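Secreted RxLR effector peptide protein (Phytophthora infestans, PDB 5L7S) binds the host autophagy protein ATG8CL through a C-terminal ATG8-interacting motif and stimulates autophagosome formation in the infected plant cell. Local coordinates at residues W49-K54 / P94-I99; D69-L74 / T141-Q146; R130-G135 / Q173-E178; E230-L235 / N252-Y257. All coordinates share one frame; numbering follows the deposited sequence.

Contact 1 of 4, residues W49-K54 / P94-I99; sequences WLRLVK and PGMTKI
Met96 lays its terminal methyl group against Leu50 CB and Arg51 CG on the side of helix 44-60. Its CE comes within 3.9 Å of Leu50 CB and 4.1 Å of Arg51 CG, and the methionine chain crosses both side chains at about a right angle. A bend at chi2 (-70°) turns the thioether towards the helix, although the CB of Met96 is set to one side of it. One turn further along, Val53 and Ile99 meet branch to branch, Val53 CG1 lying 4.0 Å from Ile99 CD1. Two successive WY-domains are probably joined in this way: the helix segment is assigned to the first, while Gly95, Met96 and the start of helix 97-106 are assigned to the second, so the hydrophobic seam would run from one repeat unit into the next. Leu90 of helix 80-91 packs on both Leu50 and Met96 and carries the apolar layer onward. On the outer side of the seam the contact turns polar. Lys54 leaves the backbone with CG anti to N (chi1 -172°) and stays extended to its tip, which donates a hydrogen bond to the carbonyl of the turn before helix 97-106, with NZ to Gly95 O at 2.8 Å. The ammonium lies in the carbonyl plane, on a lone pair of the oxygen, at a C=O...N angle of 139°. Gly95 itself has a positive phi in this turn.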
# COMPACT_ATOMS: atom_id res chain seq x y z
N TRP A 49 -1.96 -18.26 20.78
CA TRP A 49 -2.71 -17.03 20.50
C TRP A 49 -3.80 -17.26 19.45
O TRP A 49 -4.90 -16.74 19.60
CB TRP A 49 -1.78 -15.88 20.07
CG TRP A 49 -2.52 -14.61 19.83
CD1 TRP A 49 -3.01 -13.77 20.78
CD2 TRP A 49 -2.89 -14.06 18.57
NE1 TRP A 49 -3.65 -12.71 20.18
CE2 TRP A 49 -3.59 -12.87 18.82
CE3 TRP A 49 -2.69 -14.46 17.24
CZ2 TRP A 49 -4.10 -12.06 17.80
CZ3 TRP A 49 -3.19 -13.66 16.22
CH2 TRP A 49 -3.90 -12.47 16.51
N LEU A 50 -3.50 -18.03 18.41
CA LEU A 50 -4.49 -18.38 17.39
C LEU A 50 -5.62 -19.22 17.99
O LEU A 50 -6.80 -18.98 17.69
CB LEU A 50 -3.85 -19.13 16.21
CG LEU A 50 -2.84 -18.34 15.37
CD1 LEU A 50 -2.17 -19.27 14.37
CD2 LEU A 50 -3.48 -17.16 14.67
N ARG A 51 -5.26 -20.18 18.84
CA ARG A 51 -6.26 -20.99 19.55
C ARG A 51 -7.22 -20.12 20.37
O ARG A 51 -8.43 -20.36 20.35
CB ARG A 51 -5.59 -22.06 20.44
CG ARG A 51 -4.83 -23.13 19.66
CD ARG A 51 -4.49 -24.33 20.53
NE ARG A 51 -3.49 -25.20 19.89
CZ ARG A 51 -2.20 -25.30 20.22
NH1 ARG A 51 -1.66 -24.59 21.21
NH2 ARG A 51 -1.42 -26.14 19.53
N LEU A 52 -6.69 -19.10 21.05
CA LEU A 52 -7.55 -18.12 21.74
C LEU A 52 -8.41 -17.33 20.78
O LEU A 52 -9.59 -17.10 21.05
CB LEU A 52 -6.73 -17.13 22.58
CG LEU A 52 -7.58 -16.10 23.34
CD1 LEU A 52 -8.31 -16.76 24.51
CD2 LEU A 52 -6.76 -14.92 23.82
N VAL A 53 -7.83 -16.88 19.67
CA VAL A 53 -8.57 -16.11 18.67
C VAL A 53 -9.74 -16.95 18.19
O VAL A 53 -10.88 -16.49 18.23
CB VAL A 53 -7.66 -15.65 17.50
CG1 VAL A 53 -8.48 -15.08 16.34
CG2 VAL A 53 -6.65 -14.61 17.99
N LYS A 54 -9.46 -18.19 17.79
CA LYS A 54 -10.49 -19.16 17.37
C LYS A 54 -11.67 -19.23 18.34
O LYS A 54 -12.82 -19.04 17.95
CB LYS A 54 -9.86 -20.55 17.20
CG LYS A 54 -10.76 -21.60 16.58
CD LYS A 54 -9.99 -22.90 16.41
CE LYS A 54 -10.92 -24.04 15.98
NZ LYS A 54 -10.19 -25.33 15.88
N PRO A 94 -4.13 -29.10 10.63
CA PRO A 94 -5.27 -29.60 11.40
C PRO A 94 -5.58 -28.73 12.61
O PRO A 94 -4.67 -28.37 13.35
CB PRO A 94 -4.80 -30.99 11.84
CG PRO A 94 -3.85 -31.42 10.79
CD PRO A 94 -3.14 -30.16 10.37
N GLY A 95 -6.85 -28.37 12.77
CA GLY A 95 -7.29 -27.47 13.84
C GLY A 95 -7.34 -26.00 13.46
O GLY A 95 -8.04 -25.23 14.11
N MET A 96 -6.62 -25.61 12.40
CA MET A 96 -6.52 -24.22 11.97
C MET A 96 -7.18 -23.96 10.61
O MET A 96 -7.13 -22.84 10.11
CB MET A 96 -5.04 -23.83 11.88
CG MET A 96 -4.27 -23.92 13.20
SD MET A 96 -4.78 -22.65 14.38
CE MET A 96 -3.63 -22.96 15.72
N THR A 97 -7.81 -24.98 10.02
CA THR A 97 -8.25 -24.90 8.62
C THR A 97 -9.34 -23.85 8.38
O THR A 97 -9.30 -23.15 7.38
CB THR A 97 -8.75 -26.26 8.09
OG1 THR A 97 -9.93 -26.66 8.81
CG2 THR A 97 -7.68 -27.34 8.23
N LYS A 98 -10.29 -23.76 9.31
CA LYS A 98 -11.42 -22.82 9.19
C LYS A 98 -10.97 -21.37 9.10
O LYS A 98 -11.42 -20.62 8.23
CB LYS A 98 -12.41 -22.98 10.36
CG LYS A 98 -13.24 -24.26 10.36
CD LYS A 98 -12.79 -25.27 11.43
CE LYS A 98 -13.74 -26.46 11.54
NZ LYS A 98 -13.40 -27.36 12.68
N ILE A 99 -10.06 -20.97 10.00
CA ILE A 99 -9.60 -19.58 10.06
C ILE A 99 -8.69 -19.21 8.87
O ILE A 99 -8.89 -18.17 8.25
CB ILE A 99 -8.96 -19.22 11.43
CG1 ILE A 99 -8.81 -17.70 11.56
CG2 ILE A 99 -7.61 -19.89 11.65
CD1 ILE A 99 -8.60 -17.23 12.98

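Contact 2 of 4, residues D69-L74 / T141-Q146; sequences DIYYLL and TPMFRQ
Tyr71 and Tyr72, neighbours on helix 67-75, receive the methyl end of Met143 from the first turn of helix 142-155. Met143 CE approaches the ring of Tyr71 at CD2 (3.8 Å) and that of Tyr72 at CZ (3.6 Å), in each case obliquely. It slides past Tyr71 in the opposite sense but meets Tyr72 coming from the opposite direction. The bend at chi3 (-77°) is what turns CE out of the line of the methionine chain and towards the two phenols. The Tyr71 hydroxyl lies beside the proline that opens the helix, with OH 3.6 Å from Pro142 CD. The two tyrosines also support each other, for CD2 of Tyr71 stands over the centre of the Tyr72 ring.

A second shell fixes these positions. The Tyr72 hydroxyl is hydrogen-bonded to the carbonyl of Leu129, while Leu83 and Phe87 of helix 80-91 pack against Tyr71. On the other side Thr141 is the N-cap of helix 142-155: its OG1 accepts from Phe144 N at 3.3 Å and is also bonded to the Leu138 carbonyl, tying the helix start to the preceding loop. The two helix segments are well separated, with axes 14.0 Å apart at an angle of 116°, and long side chains span the interval between what are assigned as WY-domains 2 and 3.

No hydrogen bond crosses between the segments. Cohesion here is therefore mainly van der Waals, from the thioether methyl of Met143 against the two tyrosine rings, with Pro142 carbons beside the Tyr71 hydroxyl, and the buried Tyr72 hydroxyl finds its polar partner outside the pair.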
# COMPACT_ATOMS: atom_id res chain seq x y z
N ASP A 69 -8.91 -7.01 11.41
CA ASP A 69 -8.25 -6.80 12.71
C ASP A 69 -6.99 -7.66 12.80
O ASP A 69 -5.91 -7.17 13.15
CB ASP A 69 -9.18 -7.16 13.89
CG ASP A 69 -10.31 -6.17 14.10
OD1 ASP A 69 -10.21 -5.00 13.67
OD2 ASP A 69 -11.32 -6.57 14.73
N ILE A 70 -7.15 -8.95 12.48
CA ILE A 70 -6.02 -9.89 12.47
C ILE A 70 -4.98 -9.48 11.43
O ILE A 70 -3.79 -9.46 11.74
CB ILE A 70 -6.48 -11.34 12.23
CG1 ILE A 70 -7.32 -11.85 13.41
CG2 ILE A 70 -5.28 -12.27 12.03
CD1 ILE A 70 -8.20 -13.04 13.08
N TYR A 71 -5.42 -9.18 10.21
CA TYR A 71 -4.48 -8.87 9.12
C TYR A 71 -3.65 -7.63 9.43
O TYR A 71 -2.42 -7.65 9.30
CB TYR A 71 -5.22 -8.68 7.79
CG TYR A 71 -4.29 -8.58 6.59
CD1 TYR A 71 -3.55 -9.68 6.16
CD2 TYR A 71 -4.17 -7.39 5.87
CE1 TYR A 71 -2.70 -9.59 5.06
CE2 TYR A 71 -3.33 -7.29 4.76
CZ TYR A 71 -2.59 -8.40 4.36
OH TYR A 71 -1.76 -8.31 3.27
N TYR A 72 -4.30 -6.55 9.84
CA TYR A 72 -3.61 -5.29 10.03
C TYR A 72 -2.75 -5.25 11.30
O TYR A 72 -1.75 -4.53 11.33
CB TYR A 72 -4.59 -4.11 9.93
CG TYR A 72 -5.05 -3.87 8.50
CD1 TYR A 72 -4.13 -3.48 7.52
CD2 TYR A 72 -6.38 -4.03 8.11
CE1 TYR A 72 -4.52 -3.26 6.21
CE2 TYR A 72 -6.79 -3.81 6.80
CZ TYR A 72 -5.85 -3.43 5.85
OH TYR A 72 -6.22 -3.20 4.54
N LEU A 73 -3.09 -6.04 12.31
CA LEU A 73 -2.22 -6.21 13.49
C LEU A 73 -0.90 -6.89 13.12
O LEU A 73 0.17 -6.46 13.54
CB LEU A 73 -2.93 -7.04 14.57
CG LEU A 73 -2.16 -7.32 15.88
CD1 LEU A 73 -1.91 -6.03 16.65
CD2 LEU A 73 -2.91 -8.33 16.74
N LEU A 74 -1.00 -7.97 12.34
CA LEU A 74 0.16 -8.74 11.93
C LEU A 74 0.98 -8.02 10.86
O LEU A 74 2.20 -8.21 10.78
CB LEU A 74 -0.27 -10.11 11.40
CG LEU A 74 -0.99 -11.02 12.38
CD1 LEU A 74 -1.63 -12.18 11.63
CD2 LEU A 74 -0.04 -11.55 13.44
N THR A 141 0.40 -4.46 -0.33
CA THR A 141 -0.74 -5.28 0.10
C THR A 141 -1.58 -5.70 -1.11
O THR A 141 -1.86 -4.87 -1.98
CB THR A 141 -1.65 -4.58 1.13
OG1 THR A 141 -2.35 -3.49 0.53
CG2 THR A 141 -0.84 -4.08 2.31
N PRO A 142 -1.99 -6.99 -1.17
CA PRO A 142 -2.88 -7.42 -2.26
C PRO A 142 -4.21 -6.66 -2.32
O PRO A 142 -4.68 -6.36 -3.41
CB PRO A 142 -3.12 -8.91 -1.95
CG PRO A 142 -2.75 -9.09 -0.53
CD PRO A 142 -1.65 -8.11 -0.28
N MET A 143 -4.79 -6.33 -1.16
CA MET A 143 -6.05 -5.58 -1.12
C MET A 143 -5.95 -4.21 -1.77
O MET A 143 -6.92 -3.74 -2.38
CB MET A 143 -6.56 -5.45 0.32
CG MET A 143 -7.04 -6.75 0.93
SD MET A 143 -8.11 -6.50 2.35
CE MET A 143 -6.91 -6.10 3.62
N PHE A 144 -4.80 -3.56 -1.67
CA PHE A 144 -4.56 -2.29 -2.37
C PHE A 144 -4.57 -2.52 -3.88
O PHE A 144 -5.25 -1.79 -4.60
CB PHE A 144 -3.25 -1.66 -1.94
CG PHE A 144 -2.93 -0.38 -2.67
CD1 PHE A 144 -3.72 0.75 -2.50
CD2 PHE A 144 -1.84 -0.31 -3.53
CE1 PHE A 144 -3.43 1.92 -3.18
CE2 PHE A 144 -1.54 0.87 -4.21
CZ PHE A 144 -2.34 1.98 -4.03
N ARG A 145 -3.81 -3.51 -4.34
CA ARG A 145 -3.81 -3.90 -5.76
C ARG A 145 -5.21 -4.20 -6.29
O ARG A 145 -5.54 -3.84 -7.42
CB ARG A 145 -2.90 -5.11 -6.01
CG ARG A 145 -1.42 -4.79 -5.97
CD ARG A 145 -0.60 -5.97 -6.49
NE ARG A 145 -0.75 -7.16 -5.65
CZ ARG A 145 -0.03 -7.43 -4.55
NH1 ARG A 145 -0.27 -8.56 -3.88
NH2 ARG A 145 0.92 -6.61 -4.10
N GLN A 146 -6.03 -4.85 -5.46
CA GLN A 146 -7.43 -5.14 -5.79
C GLN A 146 -8.25 -3.86 -5.92
O GLN A 146 -9.04 -3.72 -6.85
CB GLN A 146 -8.06 -6.07 -4.74
CG GLN A 146 -7.51 -7.49 -4.72
CD GLN A 146 -7.78 -8.22 -3.41
OE1 GLN A 146 -8.75 -7.95 -2.71
NE2 GLN A 146 -6.91 -9.17 -3.08

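Contact 3 of 4, residues R130-G135 / Q173-E178; sequences RLKDAG and QKTMTE
Thr175 sits against the short 3-10 turn 131-134, and van der Waals packing makes up most of the contact. With CG2 anti to its backbone N, the threonine directs that methyl at the carbonyls of Leu131 and Lys132, while OG1 lies 3.5 Å from Lys132 CA. The aliphatic part of Lys132 runs beside Lys174, both pointing the same way, its CE 3.9 Å from Lys174 CB. Met176, bent at chi3, brings its CE to the Gly135 carbonyl.

One CA-H...O contact is well aligned: a C-H of Gly135 CA is directed at Thr175 O, with 3.5 Å between CA and O and an angle of 167° at the hydrogen. The Thr175 hydroxyl has its hydrogen-bonding partners elsewhere, in the Leu171 carbonyl and the Tyr126 hydroxyl.

Charge acts within segment 130-135. Arg130 grips Asp133 OD2 side-on with NE (2.9 Å) and NH2, the oxygen lying in the guanidinium plane. The remaining NH1 forms a salt bridge with Asp69.

The contact joins the regions assigned as WY-domains 3 and 4 through loops. One connects helix 122-128 to helix 142-155, on which Leu131 packs through Met143, Phe144 and Trp147; the other links helix 165-173 to helix 179-189, where Met176 rests on Ile182.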
# COMPACT_ATOMS: atom_id res chain seq x y z
N ARG A 130 -10.20 -1.11 4.79
CA ARG A 130 -9.38 -0.56 5.88
C ARG A 130 -7.94 -0.31 5.45
O ARG A 130 -7.00 -0.57 6.20
CB ARG A 130 -9.46 -1.45 7.13
CG ARG A 130 -10.73 -1.26 7.93
CD ARG A 130 -10.81 -2.25 9.08
NE ARG A 130 -9.63 -2.19 9.94
CZ ARG A 130 -9.36 -3.05 10.91
NH1 ARG A 130 -10.18 -4.06 11.19
NH2 ARG A 130 -8.25 -2.90 11.63
N LEU A 131 -7.78 0.23 4.25
CA LEU A 131 -6.45 0.45 3.67
C LEU A 131 -5.67 1.58 4.35
O LEU A 131 -4.45 1.61 4.24
CB LEU A 131 -6.54 0.68 2.16
CG LEU A 131 -6.88 -0.58 1.36
CD1 LEU A 131 -7.25 -0.23 -0.07
CD2 LEU A 131 -5.72 -1.58 1.39
N LYS A 132 -6.36 2.48 5.05
CA LYS A 132 -5.69 3.47 5.91
C LYS A 132 -4.78 2.82 6.97
O LYS A 132 -3.71 3.35 7.28
CB LYS A 132 -6.70 4.40 6.59
CG LYS A 132 -7.30 5.41 5.64
CD LYS A 132 -8.45 6.17 6.28
CE LYS A 132 -9.03 7.21 5.32
NZ LYS A 132 -10.42 7.59 5.68
N ASP A 133 -5.21 1.67 7.50
CA ASP A 133 -4.43 0.92 8.49
C ASP A 133 -3.18 0.23 7.93
O ASP A 133 -2.37 -0.28 8.70
CB ASP A 133 -5.31 -0.11 9.20
CG ASP A 133 -6.50 0.51 9.93
OD1 ASP A 133 -6.40 1.66 10.41
OD2 ASP A 133 -7.55 -0.16 10.03
N ALA A 134 -3.02 0.19 6.61
CA ALA A 134 -1.85 -0.42 5.97
C ALA A 134 -0.57 0.39 6.16
O ALA A 134 0.52 -0.18 6.10
CB ALA A 134 -2.11 -0.62 4.48
N GLY A 135 -0.70 1.70 6.36
CA GLY A 135 0.46 2.57 6.54
C GLY A 135 1.39 2.54 5.34
O GLY A 135 0.95 2.37 4.20
N GLN A 173 -2.83 10.19 1.67
CA GLN A 173 -2.32 11.08 2.72
C GLN A 173 -2.93 10.80 4.10
O GLN A 173 -2.28 11.06 5.12
CB GLN A 173 -2.54 12.54 2.33
CG GLN A 173 -1.68 12.98 1.15
CD GLN A 173 -2.15 14.26 0.49
OE1 GLN A 173 -3.34 14.59 0.50
NE2 GLN A 173 -1.21 14.99 -0.11
N LYS A 174 -4.16 10.29 4.14
CA LYS A 174 -4.78 9.79 5.39
C LYS A 174 -4.40 8.34 5.73
O LYS A 174 -4.88 7.79 6.72
CB LYS A 174 -6.31 9.96 5.35
CG LYS A 174 -6.75 11.41 5.55
CD LYS A 174 -8.26 11.57 5.55
CE LYS A 174 -8.87 11.22 4.20
NZ LYS A 174 -10.16 11.92 3.95
N THR A 175 -3.55 7.72 4.91
CA THR A 175 -2.99 6.40 5.17
C THR A 175 -1.56 6.46 5.70
O THR A 175 -1.19 5.69 6.59
CB THR A 175 -3.02 5.56 3.88
OG1 THR A 175 -4.37 5.49 3.40
CG2 THR A 175 -2.48 4.16 4.10
N MET A 176 -0.76 7.37 5.15
CA MET A 176 0.63 7.57 5.58
C MET A 176 0.96 9.06 5.60
O MET A 176 0.48 9.83 4.76
CB MET A 176 1.58 6.79 4.67
CG MET A 176 1.47 7.12 3.19
SD MET A 176 2.42 6.01 2.14
CE MET A 176 1.32 4.60 2.04
N THR A 177 1.80 9.46 6.56
CA THR A 177 2.01 10.87 6.90
C THR A 177 3.16 11.53 6.14
O THR A 177 3.08 12.71 5.79
CB THR A 177 2.23 11.05 8.41
OG1 THR A 177 3.43 10.37 8.82
CG2 THR A 177 1.04 10.50 9.21
N GLU A 178 4.23 10.78 5.89
CA GLU A 178 5.43 11.32 5.26
C GLU A 178 5.26 11.48 3.75
O GLU A 178 4.89 10.54 3.05
CB GLU A 178 6.66 10.44 5.54
CG GLU A 178 7.05 10.36 7.01
CD GLU A 178 7.57 11.68 7.56
OE1 GLU A 178 8.51 12.25 6.97
OE2 GLU A 178 7.03 12.16 8.58

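Contact 4 of 4, residues E230-L235 / N252-Y257; sequences EVFRIL and NLWLRY
Trp254 and Phe232 form the aromatic part of this contact, a T-shaped (edge-to-face) pair. The edge of Phe232 points at one face of the indole, with its centroid 5.0 Å from that of the six-membered ring and the planes at 73°. Phe232 CD2 stands above that face, offset toward its rim. Both side chains leave their helices with CG anti to the backbone N, for Trp254 at chi1 177°, which sends the indole across to the opposing helix.

Aliphatic groups fill in around the pair. Val231 CG1 meets the indole at its edge, 3.9 Å from Trp254 CD1, while the other methyl, CG2, touches Tyr257 CE2 at 3.7 Å. Leu235 CD1 packs on Trp254 CB, 3.8 Å away.

The polar ends of the aromatic residues are held from outside the two segments: Trp254 NE1 donates to the Pro228 carbonyl, and the Tyr257 hydroxyl is hydrogen-bonded to the carbonyl of Glu226.

The two helix segments run nearly antiparallel, at 164° and 10.3 Å between axes, within the region assigned as WY-domain 5. Helix 212-223 borders them through Trp221, which meets Tyr257 edge-to-face; helix 196-207 adds Leu207 against Leu235, and helix 272-279 contributes Phe278, edge-to-face with Phe232.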
# COMPACT_ATOMS: atom_id res chain seq x y z
N GLU A 230 11.89 10.88 -20.22
CA GLU A 230 10.71 10.40 -19.49
C GLU A 230 10.16 11.49 -18.56
O GLU A 230 8.96 11.75 -18.57
CB GLU A 230 11.02 9.11 -18.72
CG GLU A 230 9.81 8.42 -18.07
CD GLU A 230 8.88 7.72 -19.06
OE1 GLU A 230 8.80 6.47 -19.01
OE2 GLU A 230 8.21 8.40 -19.87
N VAL A 231 11.04 12.15 -17.81
CA VAL A 231 10.62 13.20 -16.87
C VAL A 231 9.99 14.38 -17.62
O VAL A 231 8.94 14.89 -17.20
CB VAL A 231 11.79 13.69 -15.98
CG1 VAL A 231 11.36 14.85 -15.09
CG2 VAL A 231 12.31 12.55 -15.11
N PHE A 232 10.61 14.79 -18.72
CA PHE A 232 10.04 15.79 -19.64
C PHE A 232 8.61 15.42 -20.06
O PHE A 232 7.75 16.29 -20.19
CB PHE A 232 10.92 15.92 -20.90
CG PHE A 232 10.55 17.07 -21.80
CD1 PHE A 232 9.51 16.94 -22.73
CD2 PHE A 232 11.25 18.27 -21.75
CE1 PHE A 232 9.18 17.99 -23.58
CE2 PHE A 232 10.91 19.32 -22.59
CZ PHE A 232 9.88 19.18 -23.51
N ARG A 233 8.38 14.12 -20.27
CA ARG A 233 7.06 13.58 -20.61
C ARG A 233 6.08 13.63 -19.43
O ARG A 233 4.92 13.98 -19.61
CB ARG A 233 7.18 12.14 -21.14
CG ARG A 233 6.12 11.74 -22.15
CD ARG A 233 6.53 10.51 -22.95
NE ARG A 233 7.75 10.75 -23.75
CZ ARG A 233 8.95 10.18 -23.58
NH1 ARG A 233 9.18 9.26 -22.64
NH2 ARG A 233 9.95 10.53 -24.39
N ILE A 234 6.55 13.28 -18.22
CA ILE A 234 5.71 13.34 -17.00
C ILE A 234 5.25 14.77 -16.75
O ILE A 234 4.07 15.01 -16.46
CB ILE A 234 6.47 12.85 -15.74
CG1 ILE A 234 6.79 11.35 -15.84
CG2 ILE A 234 5.65 13.10 -14.47
CD1 ILE A 234 7.81 10.86 -14.82
N LEU A 235 6.18 15.72 -16.87
CA LEU A 235 5.90 17.13 -16.62
C LEU A 235 5.09 17.79 -17.74
O LEU A 235 4.54 18.88 -17.55
CB LEU A 235 7.21 17.90 -16.41
CG LEU A 235 8.05 17.43 -15.22
CD1 LEU A 235 9.46 17.98 -15.30
CD2 LEU A 235 7.38 17.79 -13.90
N ASN A 252 12.80 24.71 -14.79
CA ASN A 252 14.00 24.76 -13.95
C ASN A 252 14.24 23.39 -13.30
O ASN A 252 15.33 22.83 -13.40
CB ASN A 252 13.88 25.85 -12.87
CG ASN A 252 15.23 26.22 -12.26
OD1 ASN A 252 15.82 27.24 -12.62
ND2 ASN A 252 15.72 25.39 -11.34
N LEU A 253 13.19 22.86 -12.68
CA LEU A 253 13.23 21.54 -12.05
C LEU A 253 13.70 20.45 -13.00
O LEU A 253 14.54 19.64 -12.63
CB LEU A 253 11.85 21.18 -11.49
CG LEU A 253 11.61 19.78 -10.94
CD1 LEU A 253 12.69 19.33 -9.96
CD2 LEU A 253 10.23 19.75 -10.29
N TRP A 254 13.17 20.45 -14.22
CA TRP A 254 13.58 19.47 -15.23
C TRP A 254 15.06 19.61 -15.59
O TRP A 254 15.78 18.61 -15.67
CB TRP A 254 12.73 19.57 -16.50
CG TRP A 254 13.21 18.62 -17.55
CD1 TRP A 254 13.24 17.26 -17.46
CD2 TRP A 254 13.80 18.95 -18.80
NE1 TRP A 254 13.79 16.72 -18.59
CE2 TRP A 254 14.14 17.74 -19.43
CE3 TRP A 254 14.07 20.16 -19.47
CZ2 TRP A 254 14.73 17.69 -20.70
CZ3 TRP A 254 14.66 20.11 -20.73
CH2 TRP A 254 14.98 18.88 -21.33
N LEU A 255 15.50 20.85 -15.81
CA LEU A 255 16.89 21.12 -16.12
C LEU A 255 17.83 20.71 -14.99
O LEU A 255 18.92 20.19 -15.25
CB LEU A 255 17.09 22.61 -16.45
CG LEU A 255 16.41 23.08 -17.75
CD1 LEU A 255 16.29 24.60 -17.80
CD2 LEU A 255 17.16 22.56 -18.97
N ARG A 256 17.40 20.93 -13.74
CA ARG A 256 18.18 20.51 -12.57
C ARG A 256 18.25 18.99 -12.43
O ARG A 256 19.31 18.46 -12.11
CB ARG A 256 17.62 21.12 -11.27
CG ARG A 256 17.81 22.62 -11.13
CD ARG A 256 19.28 23.04 -11.16
NE ARG A 256 19.46 24.45 -10.79
CZ ARG A 256 20.57 25.16 -10.99
NH1 ARG A 256 21.65 24.62 -11.57
NH2 ARG A 256 20.62 26.43 -10.62
N TYR A 257 17.13 18.31 -12.67
CA TYR A 257 17.16 16.84 -12.72
C TYR A 257 18.11 16.37 -13.81
O TYR A 257 18.93 15.48 -13.58
CB TYR A 257 15.78 16.23 -12.95
CG TYR A 257 15.86 14.72 -13.01
CD1 TYR A 257 16.03 13.98 -11.84
CD2 TYR A 257 15.84 14.04 -14.22
CE1 TYR A 257 16.15 12.60 -11.88
CE2 TYR A 257 15.96 12.66 -14.27
CZ TYR A 257 16.11 11.94 -13.10
OH TYR A 257 16.22 10.58 -13.12

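How the contacts relate
Contacts 1, 2 and 3 bridge successive WY-domains of an all-helical chain, assigned as 1 and 2, 2 and 3, and 3 and 4, whereas contact 4 lies inside the presumed WY-domain 5. Contacts 1 and 2 interleave in sequence and touch where Val53 packs on Ile70, their centres 19 Å apart. Contacts 2 and 3 also interleave, lie 12 Å apart between centres and are linked by the salt bridge of Asp69 with Arg130. Contact 4 follows separately, its centre 53 Å from that of contact 1, on the opposite side of the chain's centre. The first three thus probably connect four repeats, which are dispensable for ATG8CL binding by the C-terminal motif and whose function remains undetermined.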